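Local coordinates for hypothetical protein PH1933 (Pyrococcus horikoshii, PDB 1WWZ), which binds acetyl coenzyme A and probably works as an acyltransferase of the GNAT family, its acceptor substrate being unknown, at residues D22-M25 against S26-G30; E37-D40 against Y41-Y45; E127-Y130 against G131-N134. One frame throughout, in Å; residues are numbered along the deposited sequence.

Contact 1: D22-M25 against S26-G30. With ACO (acetyl coenzyme *a), chain C.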
loop_
_atom_site.group_PDB
_atom_site.type_symbol
_atom_site.label_atom_id
_atom_site.label_comp_id
_atom_site.label_asym_id
_atom_site.label_seq_id
_atom_site.Cartn_x
_atom_site.Cartn_y
_atom_site.Cartn_z
ATOM N N ASP A 22 19.265 11.491 -11.064
ATOM C CA ASP A 22 20.134 11.291 -9.901
ATOM C C ASP A 22 19.688 10.061 -9.105
ATOM O O ASP A 22 20.507 9.223 -8.722
ATOM C CB ASP A 22 20.116 12.519 -8.978
ATOM C CG ASP A 22 20.657 13.772 -9.645
ATOM O OD1 ASP A 22 21.367 13.658 -10.667
ATOM O OD2 ASP A 22 20.382 14.879 -9.133
ATOM N N VAL A 23 18.385 9.962 -8.857
ATOM C CA VAL A 23 17.830 8.833 -8.117
ATOM C C VAL A 23 18.112 7.536 -8.866
ATOM O O VAL A 23 18.517 6.533 -8.277
ATOM C CB VAL A 23 16.297 8.983 -7.938
ATOM C CG1 VAL A 23 15.695 7.678 -7.426
ATOM C CG2 VAL A 23 15.997 10.117 -6.972
ATOM N N TYR A 24 17.890 7.569 -10.174
ATOM C CA TYR A 24 18.111 6.411 -11.024
ATOM C C TYR A 24 19.576 5.972 -10.980
ATOM O O TYR A 24 19.874 4.800 -10.754
ATOM C CB TYR A 24 17.709 6.756 -12.459
ATOM C CG TYR A 24 17.879 5.633 -13.454
ATOM C CD1 TYR A 24 16.782 4.892 -13.895
ATOM C CD2 TYR A 24 19.133 5.333 -13.982
ATOM C CE1 TYR A 24 16.934 3.883 -14.845
ATOM C CE2 TYR A 24 19.296 4.331 -14.924
ATOM C CZ TYR A 24 18.195 3.610 -15.354
ATOM O OH TYR A 24 18.358 2.632 -16.302
ATOM N N MET A 25 20.485 6.917 -11.198
ATOM C CA MET A 25 21.915 6.612 -11.185
ATOM C C MET A 25 22.373 6.080 -9.829
ATOM O O MET A 25 23.211 5.176 -9.753
ATOM C CB MET A 25 22.729 7.860 -11.543
ATOM C CG MET A 25 22.477 8.404 -12.941
ATOM S SD MET A 25 22.730 7.180 -14.239
ATOM C CE MET A 25 24.531 7.004 -14.214
ATOM N N SER A 26 21.824 6.651 -8.762
ATOM C CA SER A 26 22.163 6.235 -7.407
ATOM C C SER A 26 21.678 4.817 -7.149
ATOM O O SER A 26 22.425 3.968 -6.666
ATOM C CB SER A 26 21.525 7.189 -6.394
ATOM O OG SER A 26 21.636 6.680 -5.073
ATOM N N GLY A 27 20.419 4.562 -7.484
ATOM C CA GLY A 27 19.850 3.247 -7.265
ATOM C C GLY A 27 20.419 2.138 -8.126
ATOM O O GLY A 27 20.520 1.002 -7.673
ATOM N N TYR A 28 20.786 2.451 -9.365
ATOM C CA TYR A 28 21.334 1.435 -10.259
ATOM C C TYR A 28 22.844 1.270 -10.184
ATOM O O TYR A 28 23.430 0.529 -10.975
ATOM C CB TYR A 28 20.937 1.711 -11.709
ATOM C CG TYR A 28 19.608 1.095 -12.082
ATOM C CD1 TYR A 28 18.445 1.865 -12.128
ATOM C CD2 TYR A 28 19.509 -0.270 -12.354
ATOM C CE1 TYR A 28 17.214 1.288 -12.432
ATOM C CE2 TYR A 28 18.285 -0.856 -12.659
ATOM C CZ TYR A 28 17.143 -0.071 -12.695
ATOM O OH TYR A 28 15.931 -0.650 -12.983
ATOM N N GLU A 29 23.472 1.957 -9.236
ATOM C CA GLU A 29 24.915 1.854 -9.075
ATOM C C GLU A 29 25.237 0.415 -8.688
ATOM O O GLU A 29 24.734 -0.094 -7.682
ATOM C CB GLU A 29 25.401 2.815 -7.991
ATOM C CG GLU A 29 26.916 2.968 -7.937
ATOM C CD GLU A 29 27.391 3.597 -6.641
ATOM O OE1 GLU A 29 27.058 3.047 -5.569
ATOM O OE2 GLU A 29 28.096 4.627 -6.694
ATOM N N GLY A 30 26.064 -0.240 -9.497
ATOM C CA GLY A 30 26.423 -1.621 -9.229
ATOM C C GLY A 30 25.630 -2.571 -10.105
ATOM O O GLY A 30 26.018 -3.725 -10.296
HETATM N N1A ACO C . 17.642 -8.533 -0.759
HETATM C C2A ACO C . 16.601 -9.207 -0.267
HETATM N N3A ACO C . 15.313 -8.760 -0.186
HETATM C C4A ACO C . 15.153 -7.457 -0.685
HETATM C C5A ACO C . 16.180 -6.692 -1.202
HETATM C C6A ACO C . 17.509 -7.285 -1.230
HETATM N N6A ACO C . 18.572 -6.620 -1.695
HETATM N N7A ACO C . 15.701 -5.449 -1.600
HETATM C C8A ACO C . 14.425 -5.496 -1.328
HETATM N N9A ACO C . 14.006 -6.699 -0.767
HETATM C C1B ACO C . 12.680 -7.108 -0.336
HETATM C C2B ACO C . 12.530 -7.295 1.183
HETATM O O2B ACO C . 11.479 -8.262 1.385
HETATM C C3B ACO C . 12.248 -5.848 1.670
HETATM O O3B ACO C . 11.503 -5.969 2.897
HETATM P P3B ACO C . 12.111 -6.004 4.386
HETATM O O7A ACO C . 12.963 -7.238 4.394
HETATM O O8A ACO C . 10.957 -6.120 5.264
HETATM O O9A ACO C . 12.874 -4.749 4.564
HETATM C C4B ACO C . 11.382 -5.298 0.568
HETATM O O4B ACO C . 11.695 -6.137 -0.580
HETATM C C5B ACO C . 11.726 -3.899 0.104
HETATM O O5B ACO C . 11.939 -2.974 1.156
HETATM P P1A ACO C . 12.095 -1.435 0.792
HETATM O O1A ACO C . 12.888 -0.812 1.851
HETATM O O2A ACO C . 10.711 -0.870 0.535
HETATM O O3A ACO C . 13.086 -1.550 -0.510
HETATM P P2A ACO C . 13.632 -0.395 -1.381
HETATM O O4A ACO C . 15.097 -0.570 -1.326
HETATM O O5A ACO C . 13.057 0.873 -0.857
HETATM O O6A ACO C . 13.098 -0.634 -2.823
HETATM C CBP ACO C . 14.042 -1.456 -4.987
HETATM C CCP ACO C . 13.420 -1.830 -3.663
HETATM C CDP ACO C . 14.215 -2.788 -5.790
HETATM C CEP ACO C . 13.129 -0.460 -5.736
HETATM C CAP ACO C . 15.432 -0.772 -4.690
HETATM O OAP ACO C . 16.281 -1.708 -4.030
HETATM C C9P ACO C . 16.211 -0.265 -5.932
HETATM O O9P ACO C . 16.091 0.883 -6.337
HETATM N N8P ACO C . 17.029 -1.174 -6.554
HETATM C C7P ACO C . 17.842 -0.875 -7.759
HETATM C C6P ACO C . 17.018 -0.727 -9.053
HETATM C C5P ACO C . 16.243 -1.975 -9.394
HETATM O O5P ACO C . 16.790 -3.107 -9.358
HETATM N N4P ACO C . 14.972 -1.863 -9.748
HETATM C C3P ACO C . 13.923 -2.806 -10.152
HETATM C C2P ACO C . 14.189 -3.074 -11.636
HETATM S S1P ACO C . 12.846 -4.238 -12.234
HETATM C C ACO C . 11.887 -3.234 -12.879
HETATM O O ACO C . 11.998 -1.924 -12.977
HETATM C CH3 ACO C . 10.445 -3.493 -13.635
#

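Contact 2: E37-D40 against Y41-Y45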
loop_
_atom_site.group_PDB
_atom_site.type_symbol
_atom_site.label_atom_id
_atom_site.label_comp_id
_atom_site.label_asym_id
_atom_site.label_seq_id
_atom_site.Cartn_x
_atom_site.Cartn_y
_atom_site.Cartn_z
ATOM N N GLU A 37 24.911 2.560 -18.609
ATOM C CA GLU A 37 26.009 3.406 -18.137
ATOM C C GLU A 37 25.832 4.860 -18.556
ATOM O O GLU A 37 25.473 5.147 -19.698
ATOM C CB GLU A 37 27.352 2.887 -18.670
ATOM C CG GLU A 37 27.793 1.551 -18.074
ATOM C CD GLU A 37 28.491 1.696 -16.730
ATOM O OE1 GLU A 37 28.281 2.732 -16.059
ATOM O OE2 GLU A 37 29.238 0.770 -16.345
ATOM N N GLY A 38 26.082 5.772 -17.623
ATOM C CA GLY A 38 25.965 7.189 -17.914
ATOM C C GLY A 38 24.586 7.774 -17.701
ATOM O O GLY A 38 23.576 7.077 -17.787
ATOM N N ARG A 39 24.550 9.074 -17.429
ATOM C CA ARG A 39 23.298 9.782 -17.202
ATOM C C ARG A 39 22.454 9.869 -18.476
ATOM O O ARG A 39 21.234 10.005 -18.408
ATOM C CB ARG A 39 23.587 11.189 -16.669
ATOM C CG ARG A 39 24.245 11.209 -15.294
ATOM C CD ARG A 39 24.621 12.624 -14.881
ATOM N NE ARG A 39 23.457 13.482 -14.678
ATOM C CZ ARG A 39 22.668 13.436 -13.610
ATOM N NH1 ARG A 39 22.916 12.573 -12.634
ATOM N NH2 ARG A 39 21.629 14.256 -13.517
ATOM N N ASP A 40 23.106 9.790 -19.634
ATOM C CA ASP A 40 22.399 9.859 -20.911
ATOM C C ASP A 40 21.422 8.699 -21.071
ATOM O O ASP A 40 20.275 8.903 -21.467
ATOM C CB ASP A 40 23.393 9.860 -22.077
ATOM C CG ASP A 40 24.204 11.136 -22.148
ATOM O OD1 ASP A 40 24.908 11.453 -21.165
ATOM O OD2 ASP A 40 24.140 11.821 -23.188
ATOM N N TYR A 41 21.878 7.485 -20.775
ATOM C CA TYR A 41 21.015 6.312 -20.880
ATOM C C TYR A 41 19.788 6.538 -19.997
ATOM O O TYR A 41 18.647 6.364 -20.436
ATOM C CB TYR A 41 21.749 5.053 -20.409
ATOM C CG TYR A 41 20.902 3.798 -20.459
ATOM C CD1 TYR A 41 21.022 2.889 -21.507
ATOM C CD2 TYR A 41 19.964 3.528 -19.460
ATOM C CE1 TYR A 41 20.228 1.739 -21.560
ATOM C CE2 TYR A 41 19.166 2.387 -19.506
ATOM C CZ TYR A 41 19.304 1.497 -20.556
ATOM O OH TYR A 41 18.519 0.365 -20.597
ATOM N N ALA A 42 20.039 6.931 -18.750
ATOM C CA ALA A 42 18.973 7.186 -17.788
ATOM C C ALA A 42 18.028 8.272 -18.285
ATOM O O ALA A 42 16.813 8.115 -18.228
ATOM C CB ALA A 42 19.571 7.593 -16.441
ATOM N N ARG A 43 18.590 9.373 -18.775
ATOM C CA ARG A 43 17.778 10.473 -19.275
ATOM C C ARG A 43 16.848 10.017 -20.396
ATOM O O ARG A 43 15.655 10.312 -20.381
ATOM C CB ARG A 43 18.671 11.616 -19.781
ATOM C CG ARG A 43 17.891 12.850 -20.227
ATOM C CD ARG A 43 18.794 14.004 -20.671
ATOM N NE ARG A 43 19.674 14.480 -19.604
ATOM C CZ ARG A 43 20.869 13.963 -19.329
ATOM N NH1 ARG A 43 21.339 12.949 -20.044
ATOM N NH2 ARG A 43 21.597 14.459 -18.338
ATOM N N ASN A 44 17.396 9.291 -21.367
ATOM C CA ASN A 44 16.591 8.821 -22.481
ATOM C C ASN A 44 15.518 7.820 -22.074
ATOM O O ASN A 44 14.392 7.885 -22.567
ATOM C CB ASN A 44 17.480 8.213 -23.568
ATOM C CG ASN A 44 18.475 9.209 -24.120
ATOM O OD1 ASN A 44 18.177 10.399 -24.227
ATOM N ND2 ASN A 44 19.658 8.729 -24.487
ATOM N N TYR A 45 15.851 6.891 -21.183
ATOM C CA TYR A 45 14.854 5.915 -20.772
ATOM C C TYR A 45 13.736 6.578 -19.974
ATOM O O TYR A 45 12.555 6.296 -20.191
ATOM C CB TYR A 45 15.481 4.786 -19.948
ATOM C CG TYR A 45 14.498 3.665 -19.689
ATOM C CD1 TYR A 45 13.831 3.054 -20.747
ATOM C CD2 TYR A 45 14.211 3.236 -18.394
ATOM C CE1 TYR A 45 12.902 2.045 -20.531
ATOM C CE2 TYR A 45 13.277 2.224 -18.163
ATOM C CZ TYR A 45 12.629 1.635 -19.239
ATOM O OH TYR A 45 11.705 0.636 -19.035
HETATM O O HOH W 1 24.881 7.434 -20.875
#

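Contact 3: E127-Y130 against G131-N134. With ACO (acetyl coenzyme *a), chain C.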
loop_
_atom_site.group_PDB
_atom_site.type_symbol
_atom_site.label_atom_id
_atom_site.label_comp_id
_atom_site.label_asym_id
_atom_site.label_seq_id
_atom_site.Cartn_x
_atom_site.Cartn_y
_atom_site.Cartn_z
ATOM N N GLU A 127 18.208 -10.839 -14.343
ATOM C CA GLU A 127 18.361 -12.172 -13.770
ATOM C C GLU A 127 19.175 -12.226 -12.475
ATOM O O GLU A 127 18.944 -13.088 -11.631
ATOM C CB GLU A 127 18.966 -13.119 -14.814
ATOM C CG GLU A 127 20.414 -12.830 -15.187
ATOM C CD GLU A 127 20.889 -13.661 -16.371
ATOM O OE1 GLU A 127 20.410 -14.802 -16.531
ATOM O OE2 GLU A 127 21.748 -13.176 -17.137
ATOM N N LYS A 128 20.118 -11.304 -12.313
ATOM C CA LYS A 128 20.943 -11.276 -11.108
ATOM C C LYS A 128 20.297 -10.449 -9.999
ATOM O O LYS A 128 20.750 -10.466 -8.858
ATOM C CB LYS A 128 22.330 -10.703 -11.426
ATOM C CG LYS A 128 23.127 -11.509 -12.439
ATOM C CD LYS A 128 24.469 -10.856 -12.745
ATOM C CE LYS A 128 25.172 -11.575 -13.894
ATOM N NZ LYS A 128 26.405 -10.871 -14.343
ATOM N N ASN A 129 19.226 -9.738 -10.334
ATOM C CA ASN A 129 18.537 -8.878 -9.373
ATOM C C ASN A 129 17.640 -9.662 -8.412
ATOM O O ASN A 129 16.413 -9.542 -8.455
ATOM C CB ASN A 129 17.696 -7.853 -10.138
ATOM C CG ASN A 129 17.449 -6.592 -9.344
ATOM O OD1 ASN A 129 17.594 -6.569 -8.122
ATOM N ND2 ASN A 129 17.055 -5.531 -10.040
ATOM N N TYR A 130 18.250 -10.452 -7.530
ATOM C CA TYR A 130 17.490 -11.261 -6.581
ATOM C C TYR A 130 16.696 -10.429 -5.577
ATOM O O TYR A 130 15.654 -10.867 -5.087
ATOM C CB TYR A 130 18.438 -12.221 -5.845
ATOM C CG TYR A 130 19.617 -11.526 -5.208
ATOM C CD1 TYR A 130 19.500 -10.910 -3.960
ATOM C CD2 TYR A 130 20.837 -11.436 -5.875
ATOM C CE1 TYR A 130 20.568 -10.218 -3.400
ATOM C CE2 TYR A 130 21.909 -10.746 -5.325
ATOM C CZ TYR A 130 21.767 -10.139 -4.090
ATOM O OH TYR A 130 22.819 -9.443 -3.550
ATOM N N GLY A 131 17.188 -9.231 -5.278
ATOM C CA GLY A 131 16.508 -8.363 -4.334
ATOM C C GLY A 131 15.155 -7.904 -4.840
ATOM O O GLY A 131 14.150 -7.993 -4.134
ATOM N N ALA A 132 15.129 -7.410 -6.072
ATOM C CA ALA A 132 13.881 -6.946 -6.665
ATOM C C ALA A 132 12.929 -8.123 -6.856
ATOM O O ALA A 132 11.736 -8.017 -6.574
ATOM C CB ALA A 132 14.159 -6.266 -8.006
ATOM N N MET A 133 13.452 -9.249 -7.331
ATOM C CA MET A 133 12.606 -10.413 -7.543
ATOM C C MET A 133 11.999 -10.911 -6.235
ATOM O O MET A 133 10.864 -11.385 -6.219
ATOM C CB MET A 133 13.390 -11.530 -8.238
ATOM C CG MET A 133 13.773 -11.191 -9.675
ATOM S SD MET A 133 14.468 -12.590 -10.576
ATOM C CE MET A 133 16.045 -12.704 -9.812
ATOM N N ASN A 134 12.749 -10.802 -5.139
ATOM C CA ASN A 134 12.228 -11.229 -3.839
ATOM C C ASN A 134 11.044 -10.343 -3.471
ATOM O O ASN A 134 10.001 -10.830 -3.035
ATOM C CB ASN A 134 13.305 -11.126 -2.752
ATOM C CG ASN A 134 12.763 -11.449 -1.360
ATOM O OD1 ASN A 134 12.106 -12.473 -1.157
ATOM N ND2 ASN A 134 13.043 -10.580 -0.399
HETATM N N1A ACO C . 17.642 -8.533 -0.759
HETATM C C2A ACO C . 16.601 -9.207 -0.267
HETATM N N3A ACO C . 15.313 -8.760 -0.186
HETATM C C4A ACO C . 15.153 -7.457 -0.685
HETATM C C5A ACO C . 16.180 -6.692 -1.202
HETATM C C6A ACO C . 17.509 -7.285 -1.230
HETATM N N6A ACO C . 18.572 -6.620 -1.695
HETATM N N7A ACO C . 15.701 -5.449 -1.600
HETATM C C8A ACO C . 14.425 -5.496 -1.328
HETATM N N9A ACO C . 14.006 -6.699 -0.767
HETATM C C1B ACO C . 12.680 -7.108 -0.336
HETATM C C2B ACO C . 12.530 -7.295 1.183
HETATM O O2B ACO C . 11.479 -8.262 1.385
HETATM C C3B ACO C . 12.248 -5.848 1.670
HETATM O O3B ACO C . 11.503 -5.969 2.897
HETATM P P3B ACO C . 12.111 -6.004 4.386
HETATM O O7A ACO C . 12.963 -7.238 4.394
HETATM O O8A ACO C . 10.957 -6.120 5.264
HETATM O O9A ACO C . 12.874 -4.749 4.564
HETATM C C4B ACO C . 11.382 -5.298 0.568
HETATM O O4B ACO C . 11.695 -6.137 -0.580
HETATM C C5B ACO C . 11.726 -3.899 0.104
HETATM O O5B ACO C . 11.939 -2.974 1.156
HETATM P P1A ACO C . 12.095 -1.435 0.792
HETATM O O1A ACO C . 12.888 -0.812 1.851
HETATM O O2A ACO C . 10.711 -0.870 0.535
HETATM O O3A ACO C . 13.086 -1.550 -0.510
HETATM P P2A ACO C . 13.632 -0.395 -1.381
HETATM O O4A ACO C . 15.097 -0.570 -1.326
HETATM O O5A ACO C . 13.057 0.873 -0.857
HETATM O O6A ACO C . 13.098 -0.634 -2.823
HETATM C CBP ACO C . 14.042 -1.456 -4.987
HETATM C CCP ACO C . 13.420 -1.830 -3.663
HETATM C CDP ACO C . 14.215 -2.788 -5.790
HETATM C CEP ACO C . 13.129 -0.460 -5.736
HETATM C CAP ACO C . 15.432 -0.772 -4.690
HETATM O OAP ACO C . 16.281 -1.708 -4.030
HETATM C C9P ACO C . 16.211 -0.265 -5.932
HETATM O O9P ACO C . 16.091 0.883 -6.337
HETATM N N8P ACO C . 17.029 -1.174 -6.554
HETATM C C7P ACO C . 17.842 -0.875 -7.759
HETATM C C6P ACO C . 17.018 -0.727 -9.053
HETATM C C5P ACO C . 16.243 -1.975 -9.394
HETATM O O5P ACO C . 16.790 -3.107 -9.358
HETATM N N4P ACO C . 14.972 -1.863 -9.748
HETATM C C3P ACO C . 13.923 -2.806 -10.152
HETATM C C2P ACO C . 14.189 -3.074 -11.636
HETATM S S1P ACO C . 12.846 -4.238 -12.234
HETATM C C ACO C . 11.887 -3.234 -12.879
HETATM O O ACO C . 11.998 -1.924 -12.977
HETATM C CH3 ACO C . 10.445 -3.493 -13.635
HETATM O O HOH W 2 19.093 -7.657 -6.098
#

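Contact 1: D22-M25 against S26-G30
Tyr-24 turns its ring out with CG opposite the backbone N (chi1 -180°), while Tyr-28 swings its ring to the backbone N side, past the usual staggered setting (chi1 -88°), and these two settings bring the rings of residues one helical turn apart into contact at the C-terminal end of helix 14-27. In this GNAT-family chain that end faces the acetyl coenzyme A pocket, to which Gly-27 and Tyr-28 belong. The rings meet obliquely, neither stacked nor edge-to-face: centroids lie 4.6 Å apart and the planes are 36° from each other. Tyr-28 CD1 sits over the centre of the Tyr-24 ring, and the nearest atoms of the pair are the two CE1 carbons, at 3.6 Å.

Underneath, Ser-26 N and Gly-27 N donate to Asp-22 O and Val-23 O, and Tyr-28 N to Tyr-24 O at 2.9 Å, after which Tyr-28 is the first residue to leave helical angles. Tyr-24 O also lies at the edge of the Tyr-28 ring, in its plane and 3.5 Å from Tyr-28 CD1.

Both hydroxyls are hydrogen-bonded outside the pair, Tyr-24 OH to Gly-35 O and Tyr-28 OH to Glu-90 OE2 on strand 83-93, which probably limits how far each ring can swing. Ser-26 OG reaches Lys-95 N, and Asp-22 OD1 forms a salt bridge with Arg-39.

Tyr-28 has a neighbour over each face, both toward the rim: the hydroxyl end of Tyr-24 on one, the pantetheine arm of the cofactor on the other, C6P lying 3.7 Å from Tyr-28 CZ. Closer still is Gly-27 O, 3.3 Å from C7P of the acetyl coenzyme A, and at the far end of the ring Tyr-28 OH comes to 3.3 Å from C2P.

Contact 2: E37-D40 against Y41-Y45
Asp-40 and Arg-43 lie side by side and point the same way, yet they stop short of a salt bridge: OD1 of Asp-40 is 4.0 Å from NH1 of Arg-43, and the carboxylate and guanidinium planes stand 76° apart. The attraction between them is therefore probably loose. What Arg-43 touches more closely is backbone. Its CG is opposite its own N (chi1 -176°), and a bend at chi3 folds the guanidinium back along the helix until NH1 lies 3.4 Å from CA of Asp-40, which comes in at the guanidinium edge. Arg-39 O is just as near to this NH1, but the angle is too poor for a hydrogen bond; that oxygen instead accepts from Arg-43 N at 2.7 Å. Arg-39 brings a second positive charge, its NE 4.2 Å from Arg-43 NH2, though its own guanidinium is directed to Asp-22.

All of this occupies the first turns of helix 38-53 of the GNAT fold, whose start lies at the surface away from the cofactor site, with one side packed on helix 14-27. Tyr-41, the other residue with much surface covered here, sits near the start of the helix. A water takes a hydrogen from its N and gives one to Glu-37 O at 2.6 Å, so the water bridges the loop before the helix to an amide of the first turn. The Tyr-41 side chain meets the preceding carbonyls through CB, 3.8 Å from Gly-38 O, and its ring goes on to Tyr-24.

One residue further round from Arg-43, Asn-44 N donates to Asp-40 O at an N-H...O angle of 170°. The Asn-44 amide folds back over the same oxygen, ND2 at 3.1 Å from Asp-40 O, again at an angle unsuited to a hydrogen bond.

Contact 3: E127-Y130 against G131-N134
Across the start of helix 130-138 the backbone closes with Met-133 N bonded to Asn-129 O and Asn-134 N to Tyr-130 O, while Asn-129 is both the centre of an inverse gamma turn and the N-cap. With CG opposite the backbone N (chi1 -155°), its amide faces the first turn. OD1 takes a weak capping bond from Ala-132 N at 3.3 Å and a hydrogen from a water that in turn accepts from Gly-131 N; ND2 donates to O5P of acetyl coenzyme A at 2.5 Å, a short distance for such a bond. A leucine in place of Asn-129 would probably leave O5P without this donor and the Ala-132 amide without its cap. The bridging water lies over the centre of the Tyr-130 ring. At Gly-131, CA is 3.4 Å from adenine C6A, where a side chain would collide with N6A, and Asn-134 ND2 donates to adenine N3A at 2.9 Å. Met-133 bends at chi3, bringing CE to 3.4 Å from Glu-127 O. Beyond the turn, Ala-132 and Met-133 pack on Val-125 of strand 120-126, and Met-133 also reaches Met-153 of strand 150-156.

From the N terminus, contact 1 closes the end of helix 14-27, contact 2 the opening turns of helix 38-53, and contact 3 the step from strand 120-126 into helix 130-138. Each is a local turn, and they follow in series, none nested in or crossing another. Contacts 1 and 2 touch directly, joining their two helices by a charged pair and by packing, which includes Met-25 CE against the backbone of Gly-38. Contact 3 stands apart, its centre about 16 Å from that of contact 1 and about 22 Å from that of contact 2. Acetyl coenzyme A connects the separated parts, since residues 22-30 and 127-134 both touch it.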